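Local coordinates for 3-oxoacyl-[acyl-carrier-protein] reductase (Sinorhizobium meliloti, PDB 3U9L) that probably catalyses the NADPH-dependent reduction of 3-oxoacyl-[acyl-carrier-protein], at residues L140-S145 with D246-V251; T185-P190 with R259-H264. All blocks are in the same frame, centred on the assembly; numbering follows the deposited sequence.

Interaction 1: residues L140-S145 with D246-V251; sequences LLIWIS and DAIVRV
I142 and I248 meet with the same first torsion: in each, CG1 stands anti to the carbonyl carbon (chi1 -59° in I142) and the chain then runs on extended, but the two arms go to different partners. I142 sends its arm to the short branch of I248, CD1 coming within 4.1 Å of I248 CG2, the two side chains crossing at a slant, while the arm of I248 reaches I144. V251, one helical turn further on, is met more directly. Its CG1 lies opposite the end of the isoleucine, tip to tip, and I142 CD1 to V251 CG1 measures 4.2 Å. The delta methyl of I142 is thus shared between two residues that lie on the same side of helix 242-252. Such a contact belongs to the Rossmann-type fold of the short-chain dehydrogenases, in which helices pack on both faces of a central parallel sheet; here strand 139-144 and the helix run nearly antiparallel, at 164° between the two short segments, with their axes 11.1 Å apart. I144 behaves differently from I142. Its arm is bent at chi2 (-54°) rather than extended, and its CD1 meets I248 CD1 at 3.8 Å, the two chains crossing at about a right angle. At the other end of the strand L140 adds a looser touch, its CD2 4.3 Å from V251 CG1. I248 is also packed against T21 and L25 of helix 16-27, while L141 and W143 serve the opposite face of the sheet, against helices 108-136 and 158-179.

Interaction 2: residues T185-P190 with R259-H264; sequences TSIIVP and RPFRVH
R262 lies alongside I187, the two side chains pointing the same way from paired strand positions. With its chain extended from CG to NE, the arginine brings its guanidinium over the end of the isoleucine: I187 CD1 sits over one face, towards the rim, 3.9 Å from R262 NH1. V189 CG2 comes to the edge of the same group, in its plane, 3.5 Å from R262 NH2. The charge is met by D168 and D280, both in salt bridges, and F276 makes a cation-pi contact. With an alanine here, D168 and D280 are likely to lose the cation they share, and the side of I187 and V189 against which the arginine lies would probably be uncovered. F261, its CG anti to the backbone N (chi1 -173°), swings its ring back beside I187, with F261 CZ 3.9 Å from I187 CD1. The same torsion in S186 (chi1 177°) aims OG at the P260 carbonyl, where it donates a 3.0 Å hydrogen bond to P260 O, tilted 25° from the carbonyl plane. Beyond R262, the H264 ring lies beside V189, and a water in the ring plane links H264 ND1 to V189 O. On the other face I188 CD1 touches V263 CB. Backbone bonds from I187 N to F261 O, V263 N to I187 O and V189 N to V263 O fix the register, the parallel pairing of the last two strands in the short-chain dehydrogenase Rossmann-type sheet.

How the interactions relate
Interactions 1 and 2 lie side by side, their centres about 6 Å apart, and share one parallel seven-stranded sheet. Strands 139-144 and 183-190 are neighbours in it, and 262-265 follows as the outermost strand on that side within the chain. The two contacts also touch directly: I188 N to W143 O and S145 N to I188 O are probable hydrogen bonds between the neighbouring strands. Along the chain the segments alternate, 140-145, 185-190, 246-251 and 259-264, both central strands preceding their partners; helix 242-252 is followed by strand 262-265. The helix packs over the strands of both contacts, with I248 on I188 and V251 on S186. The later part of the chain thus supplies one helix over this end of the sheet and its last strand.

Interaction 1: residues L140-S145 with D246-V251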
ATOM      1  N   LEU A 140      13.844  13.773  13.357  1.00 19.87           N
ATOM      2  CA  LEU A 140      12.444  13.341  13.446  1.00 20.11           C
ATOM      3  C   LEU A 140      11.903  13.306  12.075  1.00 21.16           C
ATOM      4  O   LEU A 140      12.048  14.308  11.341  1.00 20.12           O
ATOM      5  CB  LEU A 140      11.623  14.317  14.267  1.00 20.53           C
ATOM      6  CG  LEU A 140      10.078  14.203  14.350  1.00 21.68           C
ATOM      7  CD1 LEU A 140       9.609  12.921  15.107  1.00 20.59           C
ATOM      8  CD2 LEU A 140       9.537  15.452  15.049  1.00 20.76           C
ATOM      9  N   LEU A 141      11.330  12.149  11.697  1.00 20.43           N
ATOM     10  CA  LEU A 141      10.555  12.015  10.477  1.00 19.40           C
ATOM     11  C   LEU A 141       9.100  12.117  10.845  1.00 19.82           C
ATOM     12  O   LEU A 141       8.607  11.419  11.773  1.00 19.64           O
ATOM     13  CB  LEU A 141      10.778  10.638   9.804  1.00 20.72           C
ATOM     14  CG  LEU A 141      11.820  10.552   8.711  1.00 20.32           C
ATOM     15  CD1 LEU A 141      13.135  11.120   9.361  1.00 22.26           C
ATOM     16  CD2 LEU A 141      12.003   9.132   8.292  1.00 18.02           C
ATOM     17  N   ILE A 142       8.391  12.962  10.112  1.00 17.13           N
ATOM     18  CA  ILE A 142       6.948  13.031  10.263  1.00 17.46           C
ATOM     19  C   ILE A 142       6.356  12.682   8.915  1.00 18.34           C
ATOM     20  O   ILE A 142       6.719  13.268   7.882  1.00 18.89           O
ATOM     21  CB  ILE A 142       6.500  14.487  10.709  1.00 18.42           C
ATOM     22  CG1 ILE A 142       7.157  14.885  12.036  1.00 19.27           C
ATOM     23  CG2 ILE A 142       4.998  14.620  10.788  1.00 19.15           C
ATOM     24  CD1 ILE A 142       6.727  16.253  12.550  1.00 20.73           C
ATOM     25  N   TRP A 143       5.411  11.751   8.900  1.00 16.46           N
ATOM     26  CA  TRP A 143       4.781  11.378   7.640  1.00 16.71           C
ATOM     27  C   TRP A 143       3.336  11.830   7.723  1.00 16.63           C
ATOM     28  O   TRP A 143       2.689  11.661   8.767  1.00 16.68           O
ATOM     29  CB  TRP A 143       4.826   9.845   7.505  1.00 15.40           C
ATOM     30  CG  TRP A 143       6.218   9.223   7.510  1.00 15.52           C
ATOM     31  CD1 TRP A 143       7.068   9.072   8.604  1.00 16.05           C
ATOM     32  CD2 TRP A 143       6.894   8.639   6.395  1.00 15.81           C
ATOM     33  NE1 TRP A 143       8.244   8.409   8.212  1.00 16.07           N
ATOM     34  CE2 TRP A 143       8.151   8.126   6.874  1.00 17.48           C
ATOM     35  CE3 TRP A 143       6.565   8.472   5.040  1.00 17.14           C
ATOM     36  CZ2 TRP A 143       9.059   7.491   6.024  1.00 15.74           C
ATOM     37  CZ3 TRP A 143       7.443   7.807   4.225  1.00 16.58           C
ATOM     38  CH2 TRP A 143       8.680   7.346   4.705  1.00 15.61           C
ATOM     39  N   ILE A 144       2.809  12.399   6.653  1.00 17.27           N
ATOM     40  CA  ILE A 144       1.364  12.703   6.610  1.00 17.54           C
ATOM     41  C   ILE A 144       0.740  11.544   5.935  1.00 18.74           C
ATOM     42  O   ILE A 144       0.927  11.313   4.728  1.00 20.43           O
ATOM     43  CB  ILE A 144       1.022  13.989   5.823  1.00 20.60           C
ATOM     44  CG1 ILE A 144       1.913  15.139   6.249  1.00 20.28           C
ATOM     45  CG2 ILE A 144      -0.523  14.302   5.903  1.00 21.72           C
ATOM     46  CD1 ILE A 144       1.895  15.396   7.708  1.00 21.46           C
ATOM     47  N   SER A 145       0.008  10.768   6.709  1.00 18.60           N
ATOM     48  CA  SER A 145      -0.527   9.549   6.216  1.00 18.45           C
ATOM     49  C   SER A 145      -1.982   9.900   5.873  1.00 21.76           C
ATOM     50  O   SER A 145      -2.250  11.029   5.449  1.00 20.01           O
ATOM     51  CB  SER A 145      -0.465   8.504   7.319  1.00 18.56           C
ATOM     52  OG  SER A 145      -0.880   7.247   6.873  1.00 20.18           O
ATOM     53  N   ASP A 246      -1.736  22.443  13.534  1.00 27.22           N
ATOM     54  CA  ASP A 246      -1.496  22.685  14.953  1.00 27.65           C
ATOM     55  C   ASP A 246      -1.058  21.391  15.624  1.00 27.88           C
ATOM     56  O   ASP A 246      -0.225  21.426  16.504  1.00 27.29           O
ATOM     57  CB  ASP A 246      -2.727  23.268  15.641  1.00 30.44           C
ATOM     58  CG  ASP A 246      -3.092  24.675  15.098  1.00 37.58           C
ATOM     59  OD1 ASP A 246      -2.169  25.567  14.927  1.00 34.27           O
ATOM     60  OD2 ASP A 246      -4.307  24.846  14.808  1.00 38.57           O
ATOM     61  N   ALA A 247      -1.589  20.252  15.178  1.00 28.21           N
ATOM     62  CA  ALA A 247      -1.089  18.951  15.707  1.00 27.44           C
ATOM     63  C   ALA A 247       0.371  18.787  15.415  1.00 25.43           C
ATOM     64  O   ALA A 247       1.110  18.276  16.238  1.00 27.17           O
ATOM     65  CB  ALA A 247      -1.885  17.768  15.136  1.00 25.97           C
ATOM     66  N   ILE A 248       0.818  19.229  14.245  1.00 25.57           N
ATOM     67  CA  ILE A 248       2.236  19.073  13.902  1.00 24.57           C
ATOM     68  C   ILE A 248       3.197  19.967  14.707  1.00 25.71           C
ATOM     69  O   ILE A 248       4.286  19.542  15.109  1.00 22.60           O
ATOM     70  CB  ILE A 248       2.477  19.236  12.387  1.00 23.33           C
ATOM     71  CG1 ILE A 248       1.843  18.053  11.686  1.00 21.62           C
ATOM     72  CG2 ILE A 248       4.011  19.297  12.087  1.00 22.23           C
ATOM     73  CD1 ILE A 248       1.747  18.207  10.194  1.00 21.62           C
ATOM     74  N   VAL A 249       2.792  21.215  14.916  1.00 25.40           N
ATOM     75  CA  VAL A 249       3.543  22.128  15.768  1.00 24.46           C
ATOM     76  C   VAL A 249       3.675  21.508  17.149  1.00 25.70           C
ATOM     77  O   VAL A 249       4.766  21.514  17.703  1.00 25.56           O
ATOM     78  CB  VAL A 249       2.825  23.496  15.870  1.00 25.89           C
ATOM     79  CG1 VAL A 249       3.442  24.349  16.985  1.00 26.25           C
ATOM     80  CG2 VAL A 249       2.805  24.210  14.484  1.00 23.73           C
ATOM     81  N   ARG A 250       2.581  20.947  17.688  1.00 27.00           N
ATOM     82  CA  ARG A 250       2.641  20.236  18.991  1.00 27.08           C
ATOM     83  C   ARG A 250       3.563  19.029  19.000  1.00 26.74           C
ATOM     84  O   ARG A 250       4.286  18.816  19.965  1.00 28.38           O
ATOM     85  CB  ARG A 250       1.257  19.794  19.487  1.00 27.51           C
ATOM     86  CG  ARG A 250       0.492  20.908  20.161  1.00 34.78           C
ATOM     87  CD  ARG A 250      -0.871  20.425  20.793  1.00 35.81           C
ATOM     88  NE  ARG A 250      -1.706  19.756  19.782  1.00 40.40           N
ATOM     89  CZ  ARG A 250      -2.754  20.302  19.169  1.00 39.16           C
ATOM     90  NH1 ARG A 250      -3.146  21.557  19.470  1.00 39.13           N
ATOM     91  NH2 ARG A 250      -3.396  19.589  18.245  1.00 37.59           N
ATOM     92  N   VAL A 251       3.539  18.201  17.955  1.00 25.74           N
ATOM     93  CA  VAL A 251       4.536  17.108  17.894  1.00 25.01           C
ATOM     94  C   VAL A 251       5.973  17.624  17.932  1.00 25.55           C
ATOM     95  O   VAL A 251       6.821  17.144  18.706  1.00 24.47           O
ATOM     96  CB  VAL A 251       4.316  16.256  16.623  1.00 23.80           C
ATOM     97  CG1 VAL A 251       5.464  15.273  16.404  1.00 22.66           C
ATOM     98  CG2 VAL A 251       2.965  15.515  16.717  1.00 21.54           C
TER

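Interaction 2: residues T185-P190 with R259-H264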
ATOM      1  N   THR A 185      10.112   8.908  14.882  1.00 20.81           N
ATOM      2  CA  THR A 185       9.069   8.937  13.863  1.00 19.84           C
ATOM      3  C   THR A 185       7.743   9.328  14.486  1.00 21.45           C
ATOM      4  O   THR A 185       7.378   8.842  15.580  1.00 21.40           O
ATOM      5  CB  THR A 185       8.848   7.558  13.251  1.00 19.77           C
ATOM      6  OG1 THR A 185      10.016   7.166  12.518  1.00 20.05           O
ATOM      7  CG2 THR A 185       7.660   7.587  12.266  1.00 17.66           C
ATOM      8  N   SER A 186       6.997  10.166  13.783  1.00 18.66           N
ATOM      9  CA  SER A 186       5.644  10.446  14.174  1.00 17.65           C
ATOM     10  C   SER A 186       4.786  10.501  12.889  1.00 19.10           C
ATOM     11  O   SER A 186       5.211  11.079  11.862  1.00 18.25           O
ATOM     12  CB  SER A 186       5.613  11.742  15.024  1.00 20.11           C
ATOM     13  OG  SER A 186       4.261  12.037  15.341  1.00 26.95           O
ATOM     14  N   ILE A 187       3.608   9.859  12.910  1.00 15.98           N
ATOM     15  CA  ILE A 187       2.795   9.758  11.739  1.00 15.73           C
ATOM     16  C   ILE A 187       1.472  10.500  12.005  1.00 18.25           C
ATOM     17  O   ILE A 187       0.770  10.247  12.977  1.00 17.95           O
ATOM     18  CB  ILE A 187       2.453   8.302  11.371  1.00 17.19           C
ATOM     19  CG1 ILE A 187       3.753   7.478  11.137  1.00 16.69           C
ATOM     20  CG2 ILE A 187       1.541   8.311  10.123  1.00 16.74           C
ATOM     21  CD1 ILE A 187       3.647   5.952  10.868  1.00 17.16           C
ATOM     22  N   ILE A 188       1.164  11.438  11.141  1.00 16.75           N
ATOM     23  CA  ILE A 188      -0.060  12.202  11.254  1.00 18.43           C
ATOM     24  C   ILE A 188      -1.092  11.514  10.367  1.00 17.31           C
ATOM     25  O   ILE A 188      -0.840  11.204   9.192  1.00 16.57           O
ATOM     26  CB  ILE A 188       0.151  13.668  10.784  1.00 17.82           C
ATOM     27  CG1 ILE A 188       1.440  14.305  11.409  1.00 18.18           C
ATOM     28  CG2 ILE A 188      -1.100  14.480  11.005  1.00 17.99           C
ATOM     29  CD1 ILE A 188       1.559  14.256  12.959  1.00 18.88           C
ATOM     30  N   VAL A 189      -2.243  11.279  10.964  1.00 16.63           N
ATOM     31  CA  VAL A 189      -3.340  10.606  10.318  1.00 18.56           C
ATOM     32  C   VAL A 189      -4.583  11.541  10.145  1.00 19.36           C
ATOM     33  O   VAL A 189      -5.486  11.570  10.962  1.00 19.62           O
ATOM     34  CB  VAL A 189      -3.657   9.263  11.021  1.00 18.11           C
ATOM     35  CG1 VAL A 189      -4.673   8.490  10.240  1.00 19.05           C
ATOM     36  CG2 VAL A 189      -2.361   8.435  11.147  1.00 17.90           C
ATOM     37  N   PRO A 190      -4.594  12.322   9.063  1.00 19.33           N
ATOM     38  CA  PRO A 190      -5.697  13.269   8.775  1.00 22.00           C
ATOM     39  C   PRO A 190      -6.887  12.573   8.188  1.00 20.00           C
ATOM     40  O   PRO A 190      -6.719  11.696   7.335  1.00 18.74           O
ATOM     41  CB  PRO A 190      -5.122  14.221   7.705  1.00 22.13           C
ATOM     42  CG  PRO A 190      -3.737  13.780   7.448  1.00 22.74           C
ATOM     43  CD  PRO A 190      -3.515  12.408   8.065  1.00 18.95           C
ATOM     44  N   ARG A 259       7.613  11.958  21.803  1.00 26.63           N
ATOM     45  CA  ARG A 259       6.646  12.170  20.718  1.00 26.36           C
ATOM     46  C   ARG A 259       5.689  10.988  20.455  1.00 24.73           C
ATOM     47  O   ARG A 259       6.107   9.828  20.439  1.00 24.59           O
ATOM     48  CB  ARG A 259       7.399  12.584  19.460  1.00 25.77           C
ATOM     49  CG  ARG A 259       8.150  13.869  19.704  1.00 26.50           C
ATOM     50  CD  ARG A 259       8.846  14.336  18.489  1.00 26.99           C
ATOM     51  NE  ARG A 259       9.359  15.700  18.644  1.00 27.03           N
ATOM     52  CZ  ARG A 259      10.654  16.016  18.754  1.00 29.29           C
ATOM     53  NH1 ARG A 259      11.583  15.068  18.684  1.00 26.34           N
ATOM     54  NH2 ARG A 259      11.019  17.293  18.855  1.00 29.28           N
ATOM     55  N   PRO A 260       4.397  11.286  20.212  1.00 23.94           N
ATOM     56  CA  PRO A 260       3.457  10.196  19.931  1.00 22.79           C
ATOM     57  C   PRO A 260       3.869   9.549  18.624  1.00 23.41           C
ATOM     58  O   PRO A 260       4.349  10.277  17.756  1.00 23.72           O
ATOM     59  CB  PRO A 260       2.112  10.905  19.713  1.00 24.07           C
ATOM     60  CG  PRO A 260       2.430  12.454  19.646  1.00 24.91           C
ATOM     61  CD  PRO A 260       3.899  12.641  19.880  1.00 24.12           C
ATOM     62  N   PHE A 261       3.620   8.252  18.468  1.00 21.21           N
ATOM     63  CA  PHE A 261       3.828   7.563  17.196  1.00 21.26           C
ATOM     64  C   PHE A 261       2.809   7.941  16.061  1.00 20.60           C
ATOM     65  O   PHE A 261       3.222   8.129  14.949  1.00 19.04           O
ATOM     66  CB  PHE A 261       3.829   6.040  17.416  1.00 21.91           C
ATOM     67  CG  PHE A 261       4.197   5.250  16.190  1.00 21.79           C
ATOM     68  CD1 PHE A 261       5.476   5.309  15.678  1.00 22.73           C
ATOM     69  CD2 PHE A 261       3.260   4.443  15.553  1.00 22.20           C
ATOM     70  CE1 PHE A 261       5.831   4.587  14.550  1.00 22.45           C
ATOM     71  CE2 PHE A 261       3.609   3.697  14.418  1.00 23.18           C
ATOM     72  CZ  PHE A 261       4.900   3.776  13.914  1.00 22.33           C
ATOM     73  N   ARG A 262       1.548   8.089  16.413  1.00 21.35           N
ATOM     74  CA  ARG A 262       0.525   8.559  15.497  1.00 20.17           C
ATOM     75  C   ARG A 262      -0.325   9.641  16.120  1.00 21.72           C
ATOM     76  O   ARG A 262      -0.589   9.578  17.283  1.00 20.58           O
ATOM     77  CB  ARG A 262      -0.399   7.457  15.031  1.00 22.03           C
ATOM     78  CG  ARG A 262       0.189   6.427  14.212  1.00 23.77           C
ATOM     79  CD  ARG A 262      -0.831   5.471  13.779  1.00 22.41           C
ATOM     80  NE  ARG A 262      -0.235   4.438  12.985  1.00 25.24           N
ATOM     81  CZ  ARG A 262       0.028   4.528  11.709  1.00 20.34           C
ATOM     82  NH1 ARG A 262       0.603   3.523  11.123  1.00 19.86           N
ATOM     83  NH2 ARG A 262      -0.529   5.433  10.985  1.00 20.94           N
ATOM     84  N   VAL A 263      -0.776  10.598  15.324  1.00 20.40           N
ATOM     85  CA  VAL A 263      -1.674  11.645  15.845  1.00 20.17           C
ATOM     86  C   VAL A 263      -2.829  11.628  14.852  1.00 20.81           C
ATOM     87  O   VAL A 263      -2.609  11.693  13.643  1.00 19.48           O
ATOM     88  CB  VAL A 263      -0.997  13.065  15.949  1.00 20.09           C
ATOM     89  CG1 VAL A 263      -1.998  14.131  16.353  1.00 21.55           C
ATOM     90  CG2 VAL A 263       0.144  13.060  16.963  1.00 20.99           C
ATOM     91  N   HIS A 264      -4.041  11.452  15.369  1.00 20.35           N
ATOM     92  CA  HIS A 264      -5.266  11.363  14.575  1.00 20.29           C
ATOM     93  C   HIS A 264      -5.942  12.737  14.559  1.00 21.31           C
ATOM     94  O   HIS A 264      -6.192  13.318  15.614  1.00 21.84           O
ATOM     95  CB  HIS A 264      -6.171  10.234  15.106  1.00 18.95           C
ATOM     96  CG  HIS A 264      -5.510   8.887  15.036  1.00 19.51           C
ATOM     97  ND1 HIS A 264      -5.446   8.149  13.870  1.00 19.19           N
ATOM     98  CD2 HIS A 264      -4.815   8.174  15.960  1.00 19.91           C
ATOM     99  CE1 HIS A 264      -4.743   7.045  14.087  1.00 19.81           C
ATOM    100  NE2 HIS A 264      -4.337   7.036  15.336  1.00 19.20           N
TER
HETATM  101  O   HOH W   1       7.047   8.477  18.098  1.00 25.65           O
HETATM  102  O   HOH W   2      -7.305   9.454  11.972  1.00 19.34           O